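Local structure of conserved hypothetical protein TM0937 (Thermotoga maritima, 2ESH) at residues A[7-10]-A[11-14]; A[92-95]-A[96-100]. The protein is of unknown function but, as a member of the PadR-like family of winged helix-turn-helix regulators, probably binds DNA as a transcription factor. All coordinates share one frame; numbering follows the deposited sequence. Where two conformers were deposited one is given.

Interaction 1 of 2, residues A[7-10]-A[11-14]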
# COMPACT_ATOMS: atom_id res chain seq x y z
N ARG A 7 -3.89 5.66 -11.03
CA ARG A 7 -2.47 5.65 -11.31
C ARG A 7 -1.66 6.76 -10.52
O ARG A 7 -2.01 7.07 -9.37
CB ARG A 7 -2.25 5.64 -12.84
CG ARG A 7 -1.74 4.28 -13.37
CD ARG A 7 -2.63 3.39 -14.24
NE ARG A 7 -3.58 2.61 -13.44
CZ ARG A 7 -4.13 1.44 -13.76
NH1 ARG A 7 -3.81 0.77 -14.87
NH2 ARG A 7 -5.00 0.91 -12.92
N GLY A 8 -0.57 7.29 -11.10
CA GLY A 8 0.22 8.30 -10.44
C GLY A 8 0.81 7.91 -9.08
O GLY A 8 0.96 6.72 -8.75
N PHE A 9 1.14 8.91 -8.26
CA PHE A 9 1.70 8.63 -6.98
C PHE A 9 0.72 7.89 -6.07
O PHE A 9 1.11 7.00 -5.33
CB PHE A 9 2.10 9.96 -6.36
CG PHE A 9 2.53 9.87 -4.95
CD1 PHE A 9 3.79 9.41 -4.64
CD2 PHE A 9 1.67 10.20 -3.94
CE1 PHE A 9 4.22 9.30 -3.32
CE2 PHE A 9 2.11 10.10 -2.62
CZ PHE A 9 3.39 9.64 -2.34
N ARG A 10 -0.56 8.27 -6.14
CA ARG A 10 -1.65 7.74 -5.29
C ARG A 10 -1.78 6.19 -5.49
O ARG A 10 -1.89 5.41 -4.50
CB ARG A 10 -2.96 8.46 -5.70
CG ARG A 10 -3.99 8.53 -4.61
CD ARG A 10 -5.44 8.75 -5.11
NE ARG A 10 -5.82 7.54 -5.80
CZ ARG A 10 -6.46 6.50 -5.25
NH1 ARG A 10 -6.87 6.54 -3.98
NH2 ARG A 10 -6.70 5.42 -6.02
N GLY A 11 -1.80 5.80 -6.78
CA GLY A 11 -1.61 4.43 -7.28
C GLY A 11 -0.47 3.66 -6.58
O GLY A 11 -0.70 2.59 -6.04
N TRP A 12 0.70 4.28 -6.47
CA TRP A 12 1.87 3.65 -5.94
C TRP A 12 1.70 3.54 -4.44
O TRP A 12 1.98 2.56 -3.81
CB TRP A 12 3.09 4.51 -6.31
CG TRP A 12 4.35 3.93 -5.76
CD1 TRP A 12 5.07 2.95 -6.33
CD2 TRP A 12 5.03 4.28 -4.53
NE1 TRP A 12 6.16 2.62 -5.54
CE2 TRP A 12 6.17 3.42 -4.44
CE3 TRP A 12 4.81 5.23 -3.54
CZ2 TRP A 12 7.12 3.51 -3.40
CZ3 TRP A 12 5.75 5.33 -2.49
CH2 TRP A 12 6.88 4.47 -2.42
N TRP A 13 1.18 4.60 -3.88
CA TRP A 13 1.01 4.68 -2.45
C TRP A 13 -0.11 3.73 -1.98
O TRP A 13 -0.01 3.13 -0.89
CB TRP A 13 0.68 6.13 -2.09
CG TRP A 13 0.73 6.36 -0.62
CD1 TRP A 13 -0.30 6.29 0.24
CD2 TRP A 13 1.88 6.61 0.15
NE1 TRP A 13 0.13 6.58 1.51
CE2 TRP A 13 1.48 6.75 1.48
CE3 TRP A 13 3.23 6.81 -0.18
CZ2 TRP A 13 2.39 7.03 2.53
CZ3 TRP A 13 4.16 7.10 0.88
CH2 TRP A 13 3.73 7.19 2.20
N LEU A 14 -1.16 3.56 -2.79
CA LEU A 14 -2.18 2.55 -2.47
C LEU A 14 -1.64 1.05 -2.54
O LEU A 14 -1.73 0.29 -1.56
CB LEU A 14 -3.44 2.75 -3.38
CG LEU A 14 -4.69 1.90 -3.00
CD1 LEU A 14 -5.29 2.19 -1.57
CD2 LEU A 14 -5.79 1.99 -4.12
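Phe9 and Trp13, one turn apart at the start of helix 8-24, lie side by side and point the same way. CZ of Phe9 meets CE3 of Trp13 at 3.6 Å. With planes at 30° and centroids 5.6 Å apart, the rings meet at an offset with little overlap. Phe9 holds CG anti to its own nitrogen (chi1 172°), which swings its ring along the helix and brings CZ and CE1 to CE3 of Trp13; Phe9 CE1 is also 4.1 Å from CE3 of Trp12.

The tight part is the backbone. Phe9 O accepts from Trp13 N at 2.8 Å, and Arg10 O takes Leu14 N at 2.6 Å. Gly11 N gives its hydrogen to Arg7 O at 2.9 Å, the donor standing 43° out of the carbonyl plane; a beta carbon on Gly11 would collide with that oxygen. The looser, solvent side is that of Arg7 and Gly8, both exposed, and here Trp12 N makes weak bonds to Gly8 O and Phe9 O. Arg10 bends at chi3, laying NH2 4.0 Å from CD2 of Leu14, while its NH1 is bound by the carbonyl of Met49. The chemistry is thus divided: an apolar aromatic row meets helix 84-116, and the guanidinium ties this turn to the loop at Met49.

Interaction 2 of 2, residues A[92-95]-A[96-100]; sequences EILR and SLEDM
Arg95, Ser96 and Leu94 bury the most surface where two successive turns of the long helix 84-116 meet, the C-terminal helix of a PadR-like protein, a family in which such a helix commonly serves dimerisation. The contact follows the i to i+4 pattern of an alpha-helix. Arg95 contributes chiefly its carbonyl, which receives Asp99 N at 3.0 Å, while the extended first bonds of its side chain carry the guanidinium outward. Ser96 donates its own N-H to Glu92 O, a longer bond of 3.3 Å but a fairly straight one (160°), and rests CB against the carbonyl oxygen of Ile93. Leu94 takes CG anti to its nitrogen (chi1 169°), which lays the isobutyl group toward the following turn; there it crosses the Glu98 side chain at a slant, at least in the one of two Glu98 conformers considered here. Asp99 OD1, for its part, forms a salt bridge with Arg102.

On the face turned to helix 8-24, Ile93 and Leu97 run alongside each other, CG2 of the former 3.9 Å from CD1 of the latter, and Leu97 reaches Trp12 and Trp13. Replacing Leu97 by alanine removes CG and both methyls, which is likely to leave Ile93 CG2 without its neighbour and to open a gap against the two indoles. The backbone joins the same pair: Leu97 N donates to Ile93 O at 2.9 Å.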
# COMPACT_ATOMS: atom_id res chain seq x y z
N GLU A 92 11.98 -3.11 -2.65
CA GLU A 92 12.06 -2.03 -3.63
C GLU A 92 11.24 -0.79 -3.20
O GLU A 92 11.66 0.30 -3.44
CB GLU A 92 11.54 -2.50 -4.97
CG GLU A 92 12.44 -3.52 -5.74
CD GLU A 92 11.87 -3.78 -7.20
OE1 GLU A 92 10.64 -3.97 -7.36
OE2 GLU A 92 12.65 -3.73 -8.19
N ILE A 93 10.09 -0.96 -2.57
CA ILE A 93 9.24 0.15 -2.08
C ILE A 93 9.93 0.78 -0.90
O ILE A 93 9.97 2.01 -0.76
CB ILE A 93 7.89 -0.41 -1.62
CG1 ILE A 93 6.97 -0.51 -2.83
CG2 ILE A 93 7.29 0.48 -0.48
CD1 ILE A 93 5.89 -1.55 -2.65
N LEU A 94 10.53 -0.07 -0.08
CA LEU A 94 11.19 0.38 1.10
C LEU A 94 12.36 1.29 0.65
O LEU A 94 12.50 2.39 1.12
CB LEU A 94 11.64 -0.82 1.96
CG LEU A 94 12.59 -0.44 3.12
CD1 LEU A 94 11.82 0.34 4.21
CD2 LEU A 94 13.31 -1.61 3.72
N ARG A 95 13.15 0.88 -0.31
CA ARG A 95 14.29 1.68 -0.66
C ARG A 95 13.82 3.04 -1.19
O ARG A 95 14.47 4.08 -0.96
CB ARG A 95 15.08 0.93 -1.75
CG ARG A 95 16.16 1.83 -2.44
CD ARG A 95 17.12 1.02 -3.23
NE ARG A 95 18.05 0.30 -2.35
CZ ARG A 95 19.02 -0.52 -2.77
NH1 ARG A 95 19.21 -0.77 -4.06
NH2 ARG A 95 19.78 -1.12 -1.88
N SER A 96 12.73 3.04 -1.96
CA SER A 96 12.17 4.29 -2.47
C SER A 96 11.57 5.23 -1.41
O SER A 96 11.56 6.44 -1.58
CB SER A 96 11.06 4.00 -3.42
OG SER A 96 11.55 3.72 -4.68
N LEU A 97 11.00 4.66 -0.35
CA LEU A 97 10.54 5.44 0.79
C LEU A 97 11.73 6.16 1.43
O LEU A 97 11.57 7.35 1.82
CB LEU A 97 9.80 4.56 1.83
CG LEU A 97 8.42 4.02 1.41
CD1 LEU A 97 7.91 3.04 2.46
CD2 LEU A 97 7.38 5.17 1.24
N GLU A 98 12.88 5.47 1.54
CA GLU A 98 14.14 6.09 2.01
C GLU A 98 14.64 7.21 1.08
O GLU A 98 15.14 8.23 1.56
CB GLU A 98 15.22 5.04 2.19
CG GLU A 98 14.92 4.05 3.31
CD GLU A 98 15.63 2.73 3.15
OE1 GLU A 98 16.40 2.50 2.16
OE2 GLU A 98 15.41 1.90 4.04
N ASP A 99 14.49 7.01 -0.23
CA ASP A 99 14.72 8.06 -1.24
C ASP A 99 13.82 9.27 -0.95
O ASP A 99 14.26 10.40 -0.88
CB ASP A 99 14.38 7.54 -2.65
CG ASP A 99 15.41 6.59 -3.19
OD1 ASP A 99 16.45 6.43 -2.50
OD2 ASP A 99 15.20 5.98 -4.29
N MET A 100 12.54 9.00 -0.76
CA MET A 100 11.54 10.06 -0.63
C MET A 100 11.83 10.80 0.62
O MET A 100 11.82 11.99 0.60
CB MET A 100 10.11 9.50 -0.50
CG MET A 100 9.56 8.86 -1.75
SD MET A 100 7.81 8.35 -1.41
CE MET A 100 7.16 9.96 -0.92

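Interactions 1 and 2 are both local, each within one helix, yet they meet across the interface between helix 8-24 and helix 84-116; their centres are 14 Å apart. Leu97 sits at the join: its CD2 is 3.8 Å from Trp12 CH2 and also 3.8 Å from Trp13 CZ3. One turn on, Met100 takes over, with SD 3.8 Å from Trp12 CZ3 and CE 3.9 Å from Phe9 CE1. The aromatic side chains of 7-14 are therefore met by the aliphatic and thioether groups of 92-100. Such packing fastens the first helix of what is probably the DNA-binding winged helix-turn-helix unit to the long C-terminal helix, an example of helical periodicity building an interface.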